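Local coordinates for protein endoglucanase (PDB 2E4T) that catalyses, probably through this glycoside hydrolase family 44 domain of a larger multidomain enzyme, the internal hydrolysis of beta-1,4-glucans such as cellulose and xyloglucan, at residues A[277-282]-A[352-357]; A[180-185]-A[229-234]; A[24-29]-A[385-390]; A[254-259]-A[340-345]; A[170-175]-A[223-228]. All blocks are in the same frame, centred on the assembly; numbering follows the deposited sequence.

Contact 1 (A[277-282]-A[352-357])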
# COMPACT_ATOMS: atom_id res chain seq x y z
N LEU A 277 -4.05 17.50 -1.98
CA LEU A 277 -3.36 16.23 -1.73
C LEU A 277 -4.03 15.63 -0.50
O LEU A 277 -3.97 16.23 0.58
CB LEU A 277 -1.89 16.44 -1.42
CG LEU A 277 -1.09 15.18 -1.08
CD1 LEU A 277 -0.99 14.23 -2.28
CD2 LEU A 277 0.23 15.50 -0.49
N ASP A 278 -4.64 14.45 -0.66
CA ASP A 278 -5.25 13.78 0.49
C ASP A 278 -4.31 12.78 1.15
O ASP A 278 -4.36 12.62 2.39
CB ASP A 278 -6.54 13.10 0.07
CG ASP A 278 -7.55 14.12 -0.38
OD1 ASP A 278 -8.20 14.74 0.52
OD2 ASP A 278 -7.68 14.34 -1.61
N VAL A 279 -3.50 12.10 0.34
CA VAL A 279 -2.73 10.97 0.83
C VAL A 279 -1.33 11.01 0.20
O VAL A 279 -1.19 10.97 -1.02
CB VAL A 279 -3.39 9.62 0.50
CG1 VAL A 279 -2.67 8.51 1.24
CG2 VAL A 279 -4.88 9.62 0.84
N LEU A 280 -0.31 11.12 1.06
CA LEU A 280 1.09 10.94 0.65
C LEU A 280 1.29 9.45 0.41
O LEU A 280 1.04 8.64 1.29
CB LEU A 280 2.01 11.45 1.76
CG LEU A 280 3.49 11.33 1.45
CD1 LEU A 280 3.90 12.31 0.35
CD2 LEU A 280 4.32 11.59 2.71
N ASP A 281 1.73 9.12 -0.81
CA ASP A 281 1.72 7.73 -1.32
C ASP A 281 3.12 7.36 -1.76
O ASP A 281 3.72 8.05 -2.63
CB ASP A 281 0.77 7.78 -2.59
CG ASP A 281 0.70 6.52 -3.38
OD1 ASP A 281 1.63 5.68 -3.26
OD2 ASP A 281 -0.32 6.37 -4.10
N VAL A 282 3.68 6.32 -1.13
CA VAL A 282 5.01 5.87 -1.48
C VAL A 282 5.00 4.33 -1.63
O VAL A 282 4.13 3.62 -1.12
CB VAL A 282 6.08 6.29 -0.45
CG1 VAL A 282 6.20 7.81 -0.37
CG2 VAL A 282 5.78 5.67 0.94
N GLY A 352 -2.59 16.81 8.52
CA GLY A 352 -3.87 16.27 8.11
C GLY A 352 -3.79 15.38 6.86
O GLY A 352 -4.75 14.71 6.52
N THR A 353 -2.65 15.42 6.16
CA THR A 353 -2.43 14.52 5.04
C THR A 353 -2.28 13.09 5.57
O THR A 353 -1.63 12.87 6.61
CB THR A 353 -1.18 14.97 4.26
OG1 THR A 353 -1.36 16.35 3.89
CG2 THR A 353 -0.93 14.15 3.02
N LYS A 354 -2.88 12.14 4.86
CA LYS A 354 -2.81 10.75 5.24
C LYS A 354 -1.55 10.10 4.60
O LYS A 354 -0.88 10.74 3.76
CB LYS A 354 -4.09 10.02 4.76
CG LYS A 354 -5.35 10.57 5.39
CD LYS A 354 -6.65 10.16 4.70
CE LYS A 354 -7.87 10.72 5.32
NZ LYS A 354 -9.12 10.09 4.95
N LEU A 355 -1.24 8.87 4.99
CA LEU A 355 -0.05 8.17 4.49
C LEU A 355 -0.47 6.80 3.94
O LEU A 355 -1.18 6.05 4.64
CB LEU A 355 0.98 8.02 5.62
CG LEU A 355 2.25 7.26 5.25
CD1 LEU A 355 3.04 7.97 4.16
CD2 LEU A 355 3.14 7.11 6.48
N ALA A 356 -0.00 6.47 2.72
CA ALA A 356 -0.29 5.16 2.16
C ALA A 356 1.00 4.55 1.62
O ALA A 356 1.85 5.24 1.05
CB ALA A 356 -1.32 5.26 1.03
N ILE A 357 1.08 3.22 1.77
CA ILE A 357 2.19 2.41 1.23
C ILE A 357 1.56 1.55 0.14
O ILE A 357 0.98 0.50 0.41
CB ILE A 357 2.89 1.56 2.31
CG1 ILE A 357 3.19 2.38 3.58
CG2 ILE A 357 4.10 0.92 1.70
CD1 ILE A 357 4.09 3.58 3.42
O HOH W 1 -6.08 14.07 4.09

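Contact 2 (A[180-185]-A[229-234])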
# COMPACT_ATOMS: atom_id res chain seq x y z
N GLY A 180 -10.56 6.72 -4.38
CA GLY A 180 -9.30 7.39 -4.54
C GLY A 180 -8.74 7.28 -5.94
O GLY A 180 -9.02 6.32 -6.66
N TYR A 181 -7.94 8.31 -6.30
CA TYR A 181 -7.22 8.33 -7.54
C TYR A 181 -5.78 8.66 -7.26
O TYR A 181 -5.45 9.52 -6.43
CB TYR A 181 -7.79 9.39 -8.51
CG TYR A 181 -9.22 9.08 -8.91
CD1 TYR A 181 -9.50 8.15 -9.90
CD2 TYR A 181 -10.29 9.68 -8.24
CE1 TYR A 181 -10.82 7.82 -10.25
CE2 TYR A 181 -11.60 9.35 -8.55
CZ TYR A 181 -11.87 8.40 -9.54
OH TYR A 181 -13.15 8.04 -9.90
N SER A 182 -4.87 7.99 -8.01
CA SER A 182 -3.44 8.25 -7.91
C SER A 182 -2.95 9.10 -9.07
O SER A 182 -3.40 8.93 -10.22
CB SER A 182 -2.70 6.90 -7.93
OG SER A 182 -1.29 7.01 -7.88
N ILE A 183 -1.99 9.98 -8.75
CA ILE A 183 -1.31 10.78 -9.77
C ILE A 183 -0.21 9.86 -10.42
O ILE A 183 0.96 9.90 -10.09
CB ILE A 183 -0.72 12.04 -9.18
CG1 ILE A 183 -1.79 12.87 -8.45
CG2 ILE A 183 -0.14 12.91 -10.31
CD1 ILE A 183 -1.31 13.88 -7.52
N ASP A 184 -0.68 9.00 -11.33
CA ASP A 184 0.26 8.13 -12.06
C ASP A 184 1.03 7.22 -11.08
O ASP A 184 0.47 6.81 -10.03
CB ASP A 184 1.14 8.99 -13.01
CG ASP A 184 1.60 8.29 -14.26
OD1 ASP A 184 2.46 7.38 -14.13
OD2 ASP A 184 1.12 8.65 -15.37
N ASN A 185 2.23 6.84 -11.49
CA ASN A 185 2.98 5.80 -10.82
C ASN A 185 4.47 6.12 -11.03
O ASN A 185 4.92 6.31 -12.15
CB ASN A 185 2.70 4.44 -11.52
CG ASN A 185 3.41 3.30 -10.82
OD1 ASN A 185 3.10 2.99 -9.63
ND2 ASN A 185 4.40 2.71 -11.48
N GLY A 229 -0.52 10.84 -4.00
CA GLY A 229 0.70 11.03 -4.75
C GLY A 229 1.86 11.16 -3.78
O GLY A 229 1.64 11.36 -2.58
N PRO A 230 3.10 11.03 -4.28
CA PRO A 230 3.45 10.89 -5.69
C PRO A 230 3.68 9.47 -6.20
O PRO A 230 4.13 9.30 -7.33
CB PRO A 230 4.75 11.77 -5.85
CG PRO A 230 5.16 12.15 -4.43
CD PRO A 230 4.30 11.29 -3.47
N ALA A 231 3.39 8.45 -5.35
CA ALA A 231 3.61 7.04 -5.75
C ALA A 231 5.10 6.81 -6.05
O ALA A 231 5.48 6.16 -7.04
CB ALA A 231 2.71 6.61 -6.90
N LEU A 232 5.95 7.34 -5.16
CA LEU A 232 7.40 7.27 -5.36
C LEU A 232 7.93 5.85 -5.23
O LEU A 232 7.49 5.07 -4.33
CB LEU A 232 8.11 8.19 -4.35
CG LEU A 232 7.75 9.65 -4.43
CD1 LEU A 232 8.47 10.41 -3.32
CD2 LEU A 232 8.11 10.25 -5.80
N TYR A 233 8.92 5.50 -6.05
CA TYR A 233 9.29 4.10 -6.15
C TYR A 233 10.06 3.58 -4.92
O TYR A 233 10.06 2.36 -4.64
CB TYR A 233 10.13 3.82 -7.42
CG TYR A 233 11.60 4.11 -7.29
CD1 TYR A 233 12.48 3.11 -6.88
CD2 TYR A 233 12.11 5.35 -7.59
CE1 TYR A 233 13.86 3.33 -6.75
CE2 TYR A 233 13.48 5.60 -7.46
CZ TYR A 233 14.33 4.59 -7.06
OH TYR A 233 15.70 4.76 -6.92
N GLY A 234 10.78 4.47 -4.25
CA GLY A 234 11.69 4.02 -3.20
C GLY A 234 12.49 5.21 -2.70
O GLY A 234 12.31 6.35 -3.14
O HOH W 2 3.05 11.32 -8.96

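Contact 3 (A[24-29]-A[385-390])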
# COMPACT_ATOMS: atom_id res chain seq x y z
N SER A 24 -6.98 2.34 10.46
CA SER A 24 -7.70 2.56 9.21
C SER A 24 -8.07 1.21 8.57
O SER A 24 -7.22 0.32 8.46
CB SER A 24 -6.82 3.33 8.23
OG SER A 24 -7.57 3.48 7.04
N PRO A 25 -9.29 1.07 8.09
CA PRO A 25 -9.72 -0.23 7.55
C PRO A 25 -8.99 -0.64 6.29
O PRO A 25 -9.07 -1.82 5.92
CB PRO A 25 -11.22 -0.04 7.28
CG PRO A 25 -11.69 1.03 8.27
CD PRO A 25 -10.45 1.97 8.33
N TYR A 26 -8.33 0.31 5.61
CA TYR A 26 -7.85 0.12 4.24
C TYR A 26 -6.39 -0.29 4.17
O TYR A 26 -5.81 -0.34 3.08
CB TYR A 26 -8.06 1.42 3.42
CG TYR A 26 -9.44 1.99 3.61
CD1 TYR A 26 -10.60 1.21 3.38
CD2 TYR A 26 -9.59 3.32 4.02
CE1 TYR A 26 -11.87 1.76 3.57
CE2 TYR A 26 -10.85 3.87 4.21
CZ TYR A 26 -11.99 3.10 3.98
OH TYR A 26 -13.24 3.64 4.17
N ILE A 27 -5.77 -0.66 5.33
CA ILE A 27 -4.39 -1.07 5.33
C ILE A 27 -4.18 -2.49 4.83
O ILE A 27 -3.03 -2.88 4.58
CB ILE A 27 -3.74 -0.89 6.72
CG1 ILE A 27 -4.46 -1.70 7.78
CG2 ILE A 27 -3.66 0.62 7.05
CD1 ILE A 27 -3.70 -1.74 9.09
N TYR A 28 -5.25 -3.27 4.69
CA TYR A 28 -5.15 -4.70 4.37
C TYR A 28 -5.45 -4.95 2.90
O TYR A 28 -6.20 -5.88 2.53
CB TYR A 28 -6.12 -5.51 5.26
CG TYR A 28 -6.02 -5.16 6.73
CD1 TYR A 28 -4.92 -5.53 7.51
CD2 TYR A 28 -7.05 -4.48 7.37
CE1 TYR A 28 -4.84 -5.22 8.85
CE2 TYR A 28 -6.98 -4.17 8.73
CZ TYR A 28 -5.89 -4.56 9.48
OH TYR A 28 -5.77 -4.27 10.83
N GLY A 29 -4.86 -4.12 2.01
CA GLY A 29 -5.20 -4.19 0.60
C GLY A 29 -4.16 -4.93 -0.25
O GLY A 29 -3.07 -5.33 0.21
N GLY A 385 -0.66 4.37 12.26
CA GLY A 385 -1.55 5.30 11.60
C GLY A 385 -1.48 5.38 10.10
O GLY A 385 -1.97 6.38 9.53
N VAL A 386 -0.96 4.35 9.43
CA VAL A 386 -1.05 4.32 7.98
C VAL A 386 -2.52 4.20 7.57
O VAL A 386 -3.31 3.52 8.21
CB VAL A 386 -0.20 3.14 7.43
CG1 VAL A 386 -0.40 2.89 5.98
CG2 VAL A 386 1.27 3.38 7.76
N TYR A 387 -2.88 4.93 6.49
CA TYR A 387 -4.26 4.98 6.03
C TYR A 387 -4.65 3.85 5.07
O TYR A 387 -5.76 3.30 5.13
CB TYR A 387 -4.46 6.33 5.32
CG TYR A 387 -5.82 6.52 4.71
CD1 TYR A 387 -6.97 6.57 5.51
CD2 TYR A 387 -5.96 6.69 3.33
CE1 TYR A 387 -8.22 6.76 4.93
CE2 TYR A 387 -7.22 6.94 2.77
CZ TYR A 387 -8.33 7.00 3.59
OH TYR A 387 -9.59 7.24 3.09
N LEU A 388 -3.76 3.53 4.14
CA LEU A 388 -4.07 2.54 3.11
C LEU A 388 -2.75 1.86 2.78
O LEU A 388 -1.69 2.50 2.75
CB LEU A 388 -4.71 3.21 1.88
CG LEU A 388 -5.05 2.30 0.70
CD1 LEU A 388 -6.29 2.78 -0.02
CD2 LEU A 388 -3.90 2.17 -0.30
N ALA A 389 -2.82 0.54 2.48
CA ALA A 389 -1.62 -0.15 2.01
C ALA A 389 -2.10 -1.27 1.09
O ALA A 389 -3.13 -1.89 1.31
CB ALA A 389 -0.77 -0.67 3.17
N THR A 390 -1.25 -1.52 0.07
CA THR A 390 -1.57 -2.53 -0.93
C THR A 390 -0.29 -3.32 -1.28
O THR A 390 0.64 -2.77 -1.89
CB THR A 390 -2.27 -1.90 -2.20
OG1 THR A 390 -1.63 -0.69 -2.57
CG2 THR A 390 -3.71 -1.57 -1.91
O HOH W 3 -4.16 2.91 10.78

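Contact 4 (A[254-259]-A[340-345])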
# COMPACT_ATOMS: atom_id res chain seq x y z
N TYR A 254 15.13 22.36 1.97
CA TYR A 254 14.32 21.18 2.26
C TYR A 254 15.23 20.00 2.57
O TYR A 254 16.19 19.71 1.83
CB TYR A 254 13.44 20.83 1.07
CG TYR A 254 12.36 21.84 0.80
CD1 TYR A 254 11.19 21.86 1.58
CD2 TYR A 254 12.47 22.78 -0.20
CE1 TYR A 254 10.16 22.74 1.31
CE2 TYR A 254 11.49 23.70 -0.46
CZ TYR A 254 10.32 23.67 0.26
OH TYR A 254 9.35 24.57 -0.04
N ARG A 255 14.89 19.27 3.62
CA ARG A 255 15.66 18.15 4.06
C ARG A 255 15.61 16.99 3.03
O ARG A 255 16.57 16.19 2.93
CB ARG A 255 15.16 17.67 5.46
CG ARG A 255 16.12 16.77 6.22
CD ARG A 255 15.63 16.56 7.62
NE ARG A 255 14.49 15.63 7.74
CZ ARG A 255 14.52 14.38 8.16
NH1 ARG A 255 15.67 13.76 8.43
NH2 ARG A 255 13.37 13.73 8.33
N TRP A 256 14.47 16.84 2.38
CA TRP A 256 14.25 15.81 1.36
C TRP A 256 13.08 16.22 0.50
O TRP A 256 12.27 17.12 0.88
CB TRP A 256 14.09 14.40 1.91
CG TRP A 256 13.02 14.11 2.91
CD1 TRP A 256 12.28 14.99 3.70
CD2 TRP A 256 12.61 12.79 3.32
NE1 TRP A 256 11.48 14.28 4.57
CE2 TRP A 256 11.65 12.95 4.35
CE3 TRP A 256 12.99 11.51 2.92
CZ2 TRP A 256 11.08 11.85 4.99
CZ3 TRP A 256 12.43 10.43 3.55
CH2 TRP A 256 11.48 10.61 4.58
N PHE A 257 12.94 15.56 -0.65
CA PHE A 257 11.86 15.82 -1.59
C PHE A 257 10.49 15.62 -0.94
O PHE A 257 9.56 16.39 -1.27
CB PHE A 257 12.01 14.98 -2.87
CG PHE A 257 10.88 15.20 -3.80
CD1 PHE A 257 10.80 16.32 -4.59
CD2 PHE A 257 9.84 14.26 -3.86
CE1 PHE A 257 9.68 16.57 -5.39
CE2 PHE A 257 8.73 14.49 -4.66
CZ PHE A 257 8.64 15.65 -5.43
N ILE A 258 10.33 14.67 -0.02
CA ILE A 258 9.03 14.53 0.66
C ILE A 258 8.56 15.86 1.21
O ILE A 258 7.37 16.23 1.08
CB ILE A 258 9.19 13.52 1.82
CG1 ILE A 258 9.52 12.10 1.31
CG2 ILE A 258 7.97 13.53 2.72
CD1 ILE A 258 8.44 11.45 0.48
N ASP A 259 9.46 16.62 1.87
CA ASP A 259 9.04 17.91 2.47
C ASP A 259 8.65 18.92 1.41
O ASP A 259 7.69 19.69 1.59
CB ASP A 259 10.19 18.48 3.30
CG ASP A 259 10.44 17.70 4.58
OD1 ASP A 259 9.56 16.93 5.01
OD2 ASP A 259 11.54 17.93 5.18
N PRO A 340 7.82 7.09 11.09
CA PRO A 340 7.81 8.34 11.88
C PRO A 340 8.42 9.50 11.12
O PRO A 340 7.98 10.64 11.29
CB PRO A 340 8.61 7.93 13.17
CG PRO A 340 8.31 6.45 13.30
CD PRO A 340 8.42 5.96 11.86
N ASN A 341 9.45 9.25 10.29
CA ASN A 341 10.01 10.35 9.49
C ASN A 341 8.98 10.90 8.48
O ASN A 341 8.86 12.12 8.32
CB ASN A 341 11.33 9.96 8.84
CG ASN A 341 12.48 10.19 9.79
OD1 ASN A 341 13.08 11.28 9.77
ND2 ASN A 341 12.78 9.25 10.65
N LEU A 342 8.27 9.99 7.79
CA LEU A 342 7.24 10.46 6.85
C LEU A 342 6.14 11.21 7.61
O LEU A 342 5.65 12.26 7.15
CB LEU A 342 6.67 9.27 6.07
CG LEU A 342 7.65 8.62 5.10
CD1 LEU A 342 7.12 7.26 4.62
CD2 LEU A 342 7.93 9.55 3.89
N LEU A 343 5.69 10.64 8.74
CA LEU A 343 4.60 11.26 9.50
C LEU A 343 5.03 12.63 10.09
O LEU A 343 4.22 13.56 10.15
CB LEU A 343 4.11 10.33 10.59
CG LEU A 343 3.40 9.08 10.04
CD1 LEU A 343 3.29 8.03 11.14
CD2 LEU A 343 2.02 9.41 9.46
N ASP A 344 6.29 12.72 10.52
CA ASP A 344 6.83 14.00 11.03
C ASP A 344 6.86 15.04 9.93
O ASP A 344 6.56 16.22 10.14
CB ASP A 344 8.21 13.77 11.61
CG ASP A 344 8.98 15.04 12.00
OD1 ASP A 344 8.64 15.54 13.04
OD2 ASP A 344 9.91 15.52 11.30
N SER A 345 7.22 14.63 8.71
CA SER A 345 7.17 15.55 7.58
C SER A 345 5.77 16.03 7.30
O SER A 345 5.56 17.23 7.03
CB SER A 345 7.80 14.88 6.35
OG SER A 345 9.20 14.82 6.48
O HOH W 4 10.71 14.79 8.79

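Contact 5 (A[170-175]-A[223-228])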
# COMPACT_ATOMS: atom_id res chain seq x y z
N GLY A 170 -21.52 6.40 -8.93
CA GLY A 170 -21.70 7.40 -7.91
C GLY A 170 -20.34 8.03 -7.52
O GLY A 170 -19.28 7.44 -7.80
N ASN A 171 -20.37 9.15 -6.83
CA ASN A 171 -19.16 9.78 -6.38
C ASN A 171 -18.55 9.03 -5.18
O ASN A 171 -19.14 8.08 -4.62
CB ASN A 171 -19.37 11.27 -6.15
CG ASN A 171 -20.23 11.58 -4.92
OD1 ASN A 171 -20.04 11.01 -3.87
ND2 ASN A 171 -21.26 12.40 -5.07
N ALA A 172 -17.36 9.49 -4.78
CA ALA A 172 -16.61 8.80 -3.73
C ALA A 172 -17.29 8.77 -2.38
O ALA A 172 -16.88 7.98 -1.51
CB ALA A 172 -15.25 9.44 -3.58
N SER A 173 -18.30 9.63 -2.16
CA SER A 173 -19.03 9.61 -0.88
C SER A 173 -20.15 8.58 -0.85
O SER A 173 -20.76 8.42 0.20
CB SER A 173 -19.62 10.97 -0.56
OG SER A 173 -20.79 11.26 -1.33
N THR A 174 -20.41 7.90 -1.97
CA THR A 174 -21.50 6.95 -2.07
C THR A 174 -20.99 5.53 -1.86
O THR A 174 -19.78 5.28 -1.98
CB THR A 174 -22.21 7.06 -3.42
OG1 THR A 174 -21.39 6.53 -4.46
CG2 THR A 174 -22.62 8.52 -3.74
N PRO A 175 -21.90 4.57 -1.60
CA PRO A 175 -21.45 3.26 -1.24
C PRO A 175 -20.60 2.53 -2.28
O PRO A 175 -19.76 1.72 -1.91
CB PRO A 175 -22.77 2.50 -0.92
CG PRO A 175 -23.67 3.58 -0.36
CD PRO A 175 -23.33 4.77 -1.28
N PRO A 223 -15.79 16.05 -5.81
CA PRO A 223 -15.17 16.77 -4.71
C PRO A 223 -14.81 15.87 -3.54
O PRO A 223 -14.09 16.34 -2.63
CB PRO A 223 -16.25 17.79 -4.29
CG PRO A 223 -17.24 17.84 -5.42
CD PRO A 223 -17.14 16.55 -6.14
N TYR A 224 -15.36 14.65 -3.50
CA TYR A 224 -15.16 13.76 -2.36
C TYR A 224 -14.02 12.78 -2.62
O TYR A 224 -13.62 12.03 -1.69
CB TYR A 224 -16.46 12.95 -2.11
CG TYR A 224 -17.60 13.90 -1.91
CD1 TYR A 224 -17.78 14.61 -0.75
CD2 TYR A 224 -18.50 14.13 -2.94
CE1 TYR A 224 -18.84 15.54 -0.64
CE2 TYR A 224 -19.58 15.03 -2.86
CZ TYR A 224 -19.71 15.75 -1.71
OH TYR A 224 -20.74 16.66 -1.57
N ALA A 225 -13.49 12.72 -3.84
CA ALA A 225 -12.45 11.73 -4.15
C ALA A 225 -11.13 12.15 -3.50
O ALA A 225 -10.81 13.34 -3.44
CB ALA A 225 -12.30 11.64 -5.66
N GLU A 226 -10.38 11.15 -3.06
CA GLU A 226 -9.07 11.40 -2.44
C GLU A 226 -7.98 11.28 -3.49
O GLU A 226 -7.97 10.30 -4.25
CB GLU A 226 -8.85 10.39 -1.30
CG GLU A 226 -9.71 10.73 -0.12
CD GLU A 226 -9.58 9.78 1.05
OE1 GLU A 226 -9.50 8.55 0.85
OE2 GLU A 226 -9.54 10.26 2.18
N ILE A 227 -7.07 12.26 -3.47
CA ILE A 227 -5.92 12.25 -4.37
C ILE A 227 -4.69 11.78 -3.63
O ILE A 227 -4.33 12.28 -2.55
CB ILE A 227 -5.71 13.70 -4.94
CG1 ILE A 227 -6.83 14.05 -5.92
CG2 ILE A 227 -4.32 13.83 -5.55
CD1 ILE A 227 -6.67 13.29 -7.31
N PHE A 228 -4.04 10.77 -4.25
CA PHE A 228 -2.84 10.13 -3.75
C PHE A 228 -1.64 10.51 -4.63
O PHE A 228 -1.74 10.45 -5.87
CB PHE A 228 -2.98 8.58 -3.88
CG PHE A 228 -3.93 7.92 -2.93
CD1 PHE A 228 -5.29 8.24 -2.90
CD2 PHE A 228 -3.47 6.92 -2.07
CE1 PHE A 228 -6.16 7.59 -2.04
CE2 PHE A 228 -4.36 6.25 -1.23
CZ PHE A 228 -5.72 6.60 -1.21

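Contact 1 (A[277-282]-A[352-357])
Two neighbouring parallel strands of a TIM barrel, 279-284 and 354-360, are joined here through the backbones of residues 278 to 282 and 354 to 356. Their short segments run at 22° to each other. The ladder begins just before the first of these strands, where Lys-354 N donates to Asp-278 O almost straight (N-H...O 171°), while a water links Asp-278 O to Gly-352 O. It then alternates: Lys-354 O takes Leu-280 N at 2.8 Å, Leu-280 O takes Ala-356 N, and Ala-356 O takes Val-282 N at 3.0 Å.

Side chains sort onto two faces. On one, Val-279 turns CG1 anti to its own N (chi1 -170°), bringing that methyl to 3.5 Å from Ala-356 CB. Lys-354 leads off from this face to a salt bridge with Glu-226, and Asp-281 OD1 finds Thr-358 OG1. On the other face Leu-280 and Leu-355 lie alongside one another, pointing the same way, with Leu-280 CD2 4.1 Å from Leu-355 CD1. Val-282 CG2 and Ile-357 CD1 repeat the pairing at 3.7 Å, and nearer the N-terminal ends Thr-353 CG2 lies 3.9 Å from Leu-277 CD2. This aliphatic layer is covered by helices 257-272 and 338-349, whereas the Val-279 and Ala-356 face turns to the barrel interior, where Phe-228 and Tyr-387 pack on Val-279. Such a two-faced parallel ladder is characteristic of the (beta/alpha)8 barrel.

Contact 2 (A[180-185]-A[229-234])
Ala-231 packs its methyl group into the bend formed by Ser-182, Asp-184 and Asn-185, and this is the close-fitting half of the contact. Its CB lies 3.9 Å from Asp-184 O and 4.0 Å from Asn-185 CA, with Ser-182 OG a little farther away at 4.1 Å. The bend has its own lock. In the conformer described, Ser-182 holds OG anti to the backbone N (chi1 178°), and the hydroxyl donates to Asp-184 O at 2.8 Å, in the plane of that carbonyl. Asp-184 OD1 also accepts from Asn-185 N, and an inverse gamma turn centred on Ile-183 bends the chain sharply at the end of strand 180-183.

The other half is looser. The strand segments diverge by 65°, and no direct hydrogen bond crosses between them. Instead one water donates to both Ile-183 O and Pro-230 O, at 2.8 Å each, bridging carbonyls that could not bond to one another. Ile-183 CD1 comes no nearer than 4.5 Å to Gly-229 CA. A cis peptide precedes Pro-230, whose side chain packs on Tyr-261 of helix 257-272. Asn-185 OD1 is hydrogen-bonded to Arg-42 and His-283, while Asp-184 is held by Thr-49, Trp-190 and the backbone of Ala-111 and Ala-112. Here the two parallel strands separate at the C-terminal end of the TIM barrel, the end at which enzymes of this fold carry their active sites.

Contact 3 (A[24-29]-A[385-390])
Ser-24 opens the contact by donating from OG to Tyr-387 O, a short bond of 2.6 Å in the carbonyl plane and on a lone pair. With OG anti to the backbone N (chi1 179°), the hydroxyl reaches straight across, and it also passes 3.5 Å from Tyr-387 CD1. A water joins Ser-24 N to Val-386 O beside it.

Ser-24 also begins a type I turn that ends at Ile-27, and Tyr-26 lies within it. The Tyr-26 ring presents an edge to the face of Tyr-387 in an offset edge-to-face pair, planes at 80° and centroids 5.6 Å apart; CD2 of Tyr-26 meets CE1 of Tyr-387 at 3.8 Å. The two side chains point the same way, and Tyr-387 OH is tied beyond them to Glu-226. Tyr-26 CB rests on Leu-388 CB, while Tyr-26 O accepts from Ala-389 N over a longish 3.2 Å, the donor tilted 30° from the carbonyl plane.

Ile-27 applies CG2 to the Val-386 carbonyl and to Val-386 CG1, the latter 4.1 Å away, and shares Phe-381 of helix 368-384 with Val-386. The chain turns a corner at Ile-27 and Tyr-28, and the Tyr-28 ring packs against Tyr-407 and Leu-378. Gly-29 restores the pairing: its N donates to Ala-389 O at 2.9 Å, and Thr-390 CG2 lies 3.9 Å from Gly-29 CA. Tyr-28 also bonds to Thr-39, just before strand 40-43, so strand 26-30 sits between the last strand and the second, as closure of a (beta/alpha)8 barrel requires.

Contact 4 (A[254-259]-A[340-345])
A chi1 of 57° places Trp-256 CG between its backbone N and carbonyl carbon, and from there the indole reaches across to Ser-345. Arg-255 runs out extended and then bends at chi3 (75°), which carries the guanidinium over to Asn-341. The serine hydroxyl is gripped from several directions: it receives Trp-256 NE1 at 3.0 Å, only 7° out of the indole plane, donates to Asp-259 OD1 at 2.6 Å on the syn side, and accepts from a water that also donates to Asp-344 OD2 and receives Arg-255 NH2. A weak bond from Trp-256 NE1 to Asp-259 OD1 closes this small triangle, probably helping to fix the indole's rotation.

Farther out, Arg-255 NH2 donates to a lone pair of Asn-341 OD1 at 2.9 Å, and NH1 has its own salt bridge to Asp-334. The apolar side is simpler. Leu-342 CD2 sits 3.8 Å from Trp-256 CH2 and 3.9 Å from Ile-258 CD1, and the Leu-342 side chain crosses both at about a right angle, while Ile-258 CG1 covers one indole face over its centre. The contact thus joins the start of helix 257-272 to the middle of helix 338-349, two helices of the barrel's outer layer, beside helix 235-240 and over strands 279-284 and 354-360.

Contact 5 (A[170-175]-A[223-228])
Tyr-224 offers one face of its ring to the turn 171-174, and Ser-173 lies over that face. Ser-173 CB stands 4.2 Å from the centroid of the Tyr-224 ring, 25° off the normal, a CH-pi contact displaced toward the CG rim. Tyr-224 CG is anti to the carbonyl carbon (chi1 -55°), and with this torsion the ring lies beside Asn-171 and under Ser-173 CB. Asn-171 approaches obliquely, its amide plane at 36° to the ring; Asn-171 OD1 is 3.6 Å from Tyr-224 CD2 and ND2 is 3.8 Å from CE2. Behind them Ala-172 points its methyl at the backbone, with CB 3.6 Å from Tyr-224 O and 3.7 Å from Ala-225 CA.

The amide is held in this attitude from its own side. Asn-171 OD1 accepts from Ser-173 N at 2.8 Å, forming an Asx turn, and again from Ser-173 OG, both donors lying in its carbonyl plane. Asn-171 O likewise takes two donors, Thr-174 N and Thr-174 OG1, within a type I turn. Asp-222 ties the two sides together next door, accepting from Ala-172 N with one carboxylate oxygen and from Tyr-224 N with the other.

No direct hydrogen bond crosses between the segments. The chemistry implies a turn probably stiffened by its internal bonds, with several of its polar atoms engaged there, that meets the tyrosine through methyl, methylene and amide surfaces at a partly buried spot just before strand 226-232.

Contacts 1, 2, 3 and 5 all reach the eight-stranded parallel sheet of the barrel, while contact 4 joins two helices outside it. Contacts 2 and 5 share strand 226-232, one at its C-terminal end and the other just before its start, with centres 17 Å apart. Contact 1 lies between contacts 2 and 3, its centre about 10 and 11 Å from theirs, and touches all four others. Contact 4 is farthest from contact 5, at 27 Å between centres. Along the chain, contact 3 spans the whole series from first strand to last, enclosing the rest. Together they trace a closed (beta/alpha)8 architecture: ladder, mouth, closure, outer layer and base of the hydrolase domain.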